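Local structure of periplasmic cell division protein (SufI) (6SYY) at residues 183-188 with 192-197; 275-280 with 285-290. The protein is a multicopper oxidase of a hyperthermophile that binds copper ions and probably uses them to oxidise its substrates, with a methionine-rich loop that plays a role in catalysis. One frame throughout, in Å; residues are numbered along the deposited sequence.

Interaction 1: residues 183-188 with 192-197; sequences EDEDNL and LDLEYG
Leu188 and Leu192 stand one helical turn apart, and the amide N of Leu192 donates to Leu188 O at 3.0 Å, the i to i+4 bond of an alpha helix. The N-H points to the oxygen at only 146°, a bent bond near the end of helix 183-192. Asp193 then takes a positive phi of 56°, and the chain leaves in an extended form that brings Leu194 back against the helix. Leu188 touches both other leucines: its CD1 meets Leu192 CD1 at 3.7 Å, and its CG faces Leu194 CD1 at 4.2 Å. With CG anti to the backbone N (chi1 -176°), Leu188 carries its branches to where both partners can touch it. Branched apolar leucine suits all three buried places, whereas the acidic Asp193 points away and is exposed. Glu185 only grazes the group through OE2, while OE1 forms a salt bridge with Arg249. Arg249 and Ile247 of strand 247-254 pack on these leucines. This is a helix C-terminal stop, where a positive-phi residue turns the chain and the next leucine folds back on the helix, in the loop before strand 200-208, consistent with a connection between cupredoxin-like domains of the multicopper oxidase fold.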
loop_
_atom_site.group_PDB
_atom_site.type_symbol
_atom_site.label_atom_id
_atom_site.label_comp_id
_atom_site.label_asym_id
_atom_site.label_seq_id
_atom_site.Cartn_x
_atom_site.Cartn_y
_atom_site.Cartn_z
ATOM N N GLU A 183 -4.413 20.829 -2.856
ATOM C CA GLU A 183 -4.486 22.025 -2.028
ATOM C C GLU A 183 -4.570 21.684 -0.542
ATOM O O GLU A 183 -4.032 22.426 0.290
ATOM C CB GLU A 183 -5.678 22.878 -2.466
ATOM C CG GLU A 183 -5.744 24.253 -1.820
ATOM C CD GLU A 183 -6.868 25.102 -2.380
ATOM O OE1 GLU A 183 -7.582 24.621 -3.285
ATOM O OE2 GLU A 183 -7.037 26.251 -1.917
ATOM N N ASP A 184 -5.220 20.569 -0.188
ATOM C CA ASP A 184 -5.300 20.176 1.218
ATOM C C ASP A 184 -3.927 19.839 1.776
ATOM O O ASP A 184 -3.595 20.222 2.905
ATOM C CB ASP A 184 -6.238 18.981 1.392
ATOM C CG ASP A 184 -7.695 19.370 1.336
ATOM O OD1 ASP A 184 -8.014 20.524 1.696
ATOM O OD2 ASP A 184 -8.520 18.517 0.940
ATOM N N GLU A 185 -3.123 19.102 1.006
ATOM C CA GLU A 185 -1.754 18.821 1.422
ATOM C C GLU A 185 -0.943 20.104 1.536
ATOM O O GLU A 185 -0.083 20.228 2.418
ATOM C CB GLU A 185 -1.095 17.853 0.442
ATOM C CG GLU A 185 0.380 17.596 0.714
ATOM C CD GLU A 185 0.627 16.927 2.055
ATOM O OE1 GLU A 185 -0.292 16.252 2.567
ATOM O OE2 GLU A 185 1.745 17.076 2.596
ATOM N N ASP A 186 -1.207 21.075 0.657
ATOM C CA ASP A 186 -0.512 22.356 0.736
ATOM C C ASP A 186 -0.768 23.032 2.074
ATOM O O ASP A 186 0.167 23.497 2.737
ATOM C CB ASP A 186 -0.951 23.268 -0.411
ATOM C CG ASP A 186 -0.395 22.836 -1.755
ATOM O OD1 ASP A 186 0.423 21.893 -1.799
ATOM O OD2 ASP A 186 -0.784 23.449 -2.771
ATOM N N ASN A 187 -2.034 23.089 2.491
ATOM C CA ASN A 187 -2.365 23.750 3.750
ATOM C C ASN A 187 -1.785 23.000 4.942
ATOM O O ASN A 187 -1.336 23.618 5.914
ATOM C CB ASN A 187 -3.879 23.893 3.882
ATOM C CG ASN A 187 -4.480 24.732 2.771
ATOM O OD1 ASN A 187 -3.799 25.566 2.170
ATOM N ND2 ASN A 187 -5.760 24.517 2.492
ATOM N N LEU A 188 -1.780 21.667 4.889
ATOM C CA LEU A 188 -1.164 20.902 5.967
ATOM C C LEU A 188 0.342 21.117 6.003
ATOM O O LEU A 188 0.926 21.281 7.080
ATOM C CB LEU A 188 -1.482 19.417 5.811
ATOM C CG LEU A 188 -0.948 18.557 6.957
ATOM C CD1 LEU A 188 -1.683 18.865 8.263
ATOM C CD2 LEU A 188 -1.057 17.088 6.599
ATOM N N LEU A 192 2.271 22.783 9.346
ATOM C CA LEU A 192 3.250 22.045 10.128
ATOM C C LEU A 192 4.675 22.174 9.611
ATOM O O LEU A 192 5.569 21.506 10.145
ATOM C CB LEU A 192 2.862 20.561 10.191
ATOM C CG LEU A 192 1.473 20.284 10.767
ATOM C CD1 LEU A 192 1.112 18.809 10.642
ATOM C CD2 LEU A 192 1.407 20.730 12.215
ATOM N N ASP A 193 4.918 23.011 8.601
ATOM C CA ASP A 193 6.259 23.190 8.044
ATOM C C ASP A 193 6.844 21.852 7.593
ATOM O O ASP A 193 8.028 21.571 7.790
ATOM C CB ASP A 193 7.185 23.890 9.046
ATOM C CG ASP A 193 8.409 24.495 8.391
ATOM O OD1 ASP A 193 8.445 24.561 7.144
ATOM O OD2 ASP A 193 9.337 24.901 9.124
ATOM N N LEU A 194 6.003 21.013 6.994
ATOM C CA LEU A 194 6.454 19.706 6.538
ATOM C C LEU A 194 7.399 19.845 5.351
ATOM O O LEU A 194 7.282 20.760 4.533
ATOM C CB LEU A 194 5.263 18.827 6.153
ATOM C CG LEU A 194 4.243 18.537 7.260
ATOM C CD1 LEU A 194 3.121 17.621 6.751
ATOM C CD2 LEU A 194 4.922 17.946 8.495
ATOM N N GLU A 195 8.358 18.926 5.277
ATOM C CA GLU A 195 9.295 18.855 4.165
ATOM C C GLU A 195 9.738 17.410 4.015
ATOM O O GLU A 195 10.138 16.783 5.002
ATOM C CB GLU A 195 10.507 19.767 4.392
ATOM C CG GLU A 195 11.570 19.646 3.311
ATOM C CD GLU A 195 12.714 20.626 3.495
ATOM O OE1 GLU A 195 12.609 21.516 4.370
ATOM O OE2 GLU A 195 13.718 20.502 2.759
ATOM N N TYR A 196 9.646 16.885 2.795
ATOM C CA TYR A 196 10.044 15.506 2.547
ATOM C C TYR A 196 11.486 15.281 2.987
ATOM O O TYR A 196 12.364 16.110 2.741
ATOM C CB TYR A 196 9.887 15.148 1.066
ATOM C CG TYR A 196 10.450 13.781 0.760
ATOM C CD1 TYR A 196 9.722 12.637 1.046
ATOM C CD2 TYR A 196 11.723 13.634 0.221
ATOM C CE1 TYR A 196 10.236 11.384 0.795
ATOM C CE2 TYR A 196 12.249 12.383 -0.032
ATOM C CZ TYR A 196 11.499 11.262 0.255
ATOM O OH TYR A 196 12.007 10.010 0.004
ATOM N N GLY A 197 11.725 14.152 3.650
ATOM C CA GLY A 197 13.041 13.823 4.151
ATOM C C GLY A 197 13.468 14.554 5.406
ATOM O O GLY A 197 14.484 14.177 6.005
#

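Interaction 2: residues 275-280 with 285-290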
loop_
_atom_site.group_PDB
_atom_site.type_symbol
_atom_site.label_atom_id
_atom_site.label_comp_id
_atom_site.label_asym_id
_atom_site.label_seq_id
_atom_site.Cartn_x
_atom_site.Cartn_y
_atom_site.Cartn_z
ATOM N N TRP A 275 -1.412 10.460 15.935
ATOM C CA TRP A 275 -2.655 10.738 15.227
ATOM C C TRP A 275 -2.638 10.140 13.831
ATOM O O TRP A 275 -1.708 10.385 13.059
ATOM C CB TRP A 275 -2.900 12.241 15.124
ATOM C CG TRP A 275 -3.112 12.901 16.437
ATOM C CD1 TRP A 275 -4.306 13.214 17.011
ATOM C CD2 TRP A 275 -2.099 13.336 17.348
ATOM N NE1 TRP A 275 -4.102 13.820 18.227
ATOM C CE2 TRP A 275 -2.754 13.906 18.458
ATOM C CE3 TRP A 275 -0.700 13.293 17.336
ATOM C CZ2 TRP A 275 -2.062 14.433 19.541
ATOM C CZ3 TRP A 275 -0.015 13.818 18.411
ATOM C CH2 TRP A 275 -0.697 14.385 19.497
ATOM N N VAL A 276 -3.676 9.374 13.508
ATOM C CA VAL A 276 -3.927 8.998 12.123
ATOM C C VAL A 276 -4.486 10.216 11.406
ATOM O O VAL A 276 -5.490 10.796 11.835
ATOM C CB VAL A 276 -4.899 7.814 12.036
ATOM C CG1 VAL A 276 -5.209 7.487 10.579
ATOM C CG2 VAL A 276 -4.331 6.607 12.752
ATOM N N ILE A 277 -3.836 10.620 10.320
ATOM C CA ILE A 277 -4.344 11.726 9.522
ATOM C C ILE A 277 -4.740 11.312 8.113
ATOM O O ILE A 277 -5.498 12.050 7.460
ATOM C CB ILE A 277 -3.338 12.894 9.471
ATOM C CG1 ILE A 277 -2.024 12.449 8.823
ATOM C CG2 ILE A 277 -3.127 13.473 10.869
ATOM C CD1 ILE A 277 -1.181 13.601 8.304
ATOM N N GLY A 278 -4.290 10.164 7.621
ATOM C CA GLY A 278 -4.620 9.769 6.266
ATOM C C GLY A 278 -4.552 8.272 6.094
ATOM O O GLY A 278 -3.889 7.563 6.859
ATOM N N VAL A 279 -5.263 7.796 5.072
ATOM C CA VAL A 279 -5.237 6.391 4.683
ATOM C C VAL A 279 -4.944 6.316 3.189
ATOM O O VAL A 279 -4.497 7.300 2.589
ATOM C CB VAL A 279 -6.556 5.685 5.045
ATOM C CG1 VAL A 279 -6.689 5.557 6.560
ATOM C CG2 VAL A 279 -7.733 6.453 4.484
ATOM N N GLU A 280 -5.202 5.157 2.577
ATOM C CA GLU A 280 -4.800 4.945 1.188
ATOM C C GLU A 280 -5.384 6.005 0.262
ATOM O O GLU A 280 -4.705 6.476 -0.659
ATOM C CB GLU A 280 -5.225 3.554 0.717
ATOM C CG GLU A 280 -4.723 2.423 1.581
ATOM C CD GLU A 280 -5.671 2.110 2.710
ATOM O OE1 GLU A 280 -6.806 1.675 2.423
ATOM O OE2 GLU A 280 -5.289 2.312 3.881
ATOM N N ASP A 285 -10.992 13.453 7.611
ATOM C CA ASP A 285 -11.593 14.763 7.834
ATOM C C ASP A 285 -10.878 15.511 8.955
ATOM O O ASP A 285 -10.592 16.708 8.828
ATOM C CB ASP A 285 -13.087 14.611 8.132
ATOM C CG ASP A 285 -13.361 13.706 9.326
ATOM O OD1 ASP A 285 -12.619 12.718 9.512
ATOM O OD2 ASP A 285 -14.317 13.984 10.081
ATOM N N THR A 286 -10.574 14.827 10.050
ATOM C CA THR A 286 -9.893 15.395 11.203
ATOM C C THR A 286 -8.862 14.391 11.689
ATOM O O THR A 286 -8.960 13.198 11.383
ATOM C CB THR A 286 -10.860 15.710 12.353
ATOM O OG1 THR A 286 -11.383 14.481 12.874
ATOM C CG2 THR A 286 -12.005 16.601 11.889
ATOM N N PRO A 287 -7.859 14.839 12.445
ATOM C CA PRO A 287 -6.919 13.883 13.045
ATOM C C PRO A 287 -7.621 12.976 14.046
ATOM O O PRO A 287 -8.538 13.393 14.755
ATOM C CB PRO A 287 -5.882 14.784 13.728
ATOM C CG PRO A 287 -5.981 16.085 13.009
ATOM C CD PRO A 287 -7.426 16.233 12.642
ATOM N N LYS A 288 -7.181 11.719 14.094
ATOM C CA LYS A 288 -7.737 10.712 14.995
ATOM C C LYS A 288 -6.629 10.251 15.931
ATOM O O LYS A 288 -5.686 9.578 15.498
ATOM C CB LYS A 288 -8.316 9.530 14.216
ATOM C CG LYS A 288 -9.206 9.917 13.046
ATOM C CD LYS A 288 -10.442 10.686 13.484
ATOM C CE LYS A 288 -11.253 11.148 12.278
ATOM N NZ LYS A 288 -12.552 11.774 12.667
ATOM N N GLU A 289 -6.738 10.610 17.209
ATOM C CA GLU A 289 -5.719 10.251 18.186
ATOM C C GLU A 289 -5.839 8.775 18.552
ATOM O O GLU A 289 -6.927 8.290 18.878
ATOM C CB GLU A 289 -5.835 11.120 19.439
ATOM C CG GLU A 289 -4.766 10.817 20.476
ATOM C CD GLU A 289 -4.779 11.774 21.652
ATOM O OE1 GLU A 289 -5.399 12.854 21.553
ATOM O OE2 GLU A 289 -4.162 11.438 22.682
ATOM N N VAL A 290 -4.718 8.060 18.479
ATOM C CA VAL A 290 -4.662 6.636 18.781
ATOM C C VAL A 290 -3.379 6.368 19.553
ATOM O O VAL A 290 -2.534 7.249 19.727
ATOM C CB VAL A 290 -4.698 5.760 17.512
ATOM C CG1 VAL A 290 -5.977 5.994 16.728
ATOM C CG2 VAL A 290 -3.466 6.026 16.649
#
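Val276 and Lys288 exchange both backbone bonds of an antiparallel hydrogen-bonded pair. Val276 N gives to Lys288 O at 2.8 Å, and Lys288 N returns to Val276 O at 3.0 Å, the straighter at 160°. Pro287 has no N-H to offer and gives carbon contacts instead: its CB meets Trp275 CD1 at 4.0 Å and Ile277 CG2 at 4.2 Å. Lys288 bends at chi2 (-62°), which turns its long chain back toward the corner at Asp285 and Thr286; NZ donates to Thr286 OG1 at 3.0 Å and makes a salt bridge with Asp285 OD1, weak as a hydrogen bond at 3.3 Å. Its charged end is thus satisfied locally. Buried Glu280 is held by Lys478 in a salt bridge and by the amides of Asp479 and Thr480.

Trp275 pairs with Glu289 in the non-hydrogen-bonded position. The two side chains run alongside each other in the same direction and make an off-centre CH-pi contact through Glu289 CG, with Trp275 NE1 3.4 Å from Glu289 CB. Were the indole cut back to an alanine, the methylenes of Glu289 and the ring of Pro287 would probably lose their aromatic partner. On the face of Val276 and Lys288, Val276 CG2 meets Val290 CG2 at 4.0 Å.

Within the hairpin, Ile277 also bonds to Leu284 by backbone. Strand 300-306 flanks strand 270-279 with further backbone bonds: Trp275 pairs with Leu304, while Ile277 and Gly278 both face Asp302 in a classic beta bulge. The hairpin is thereby joined to strand 300-306, with Ile378 of a loop packed on Trp275 and Pro287.

Interaction 1 is a buried contact at the end of helix 183-192, whereas interaction 2 is partly buried, its buried valine and isoleucine giving way to the exposed Glu289. The first is local and almost wholly apolar, tied by one helical bond; the second joins two strands of a hairpin through paired backbone bonds and settles a lysine charge within its own segment. They share no helix or strand, yet they meet: Leu188 CD2 packs on Ile277 CD1 at 3.9 Å, so the helix lies against the hairpin. Their centres are about 15 Å apart, and both lie away from the copper sites.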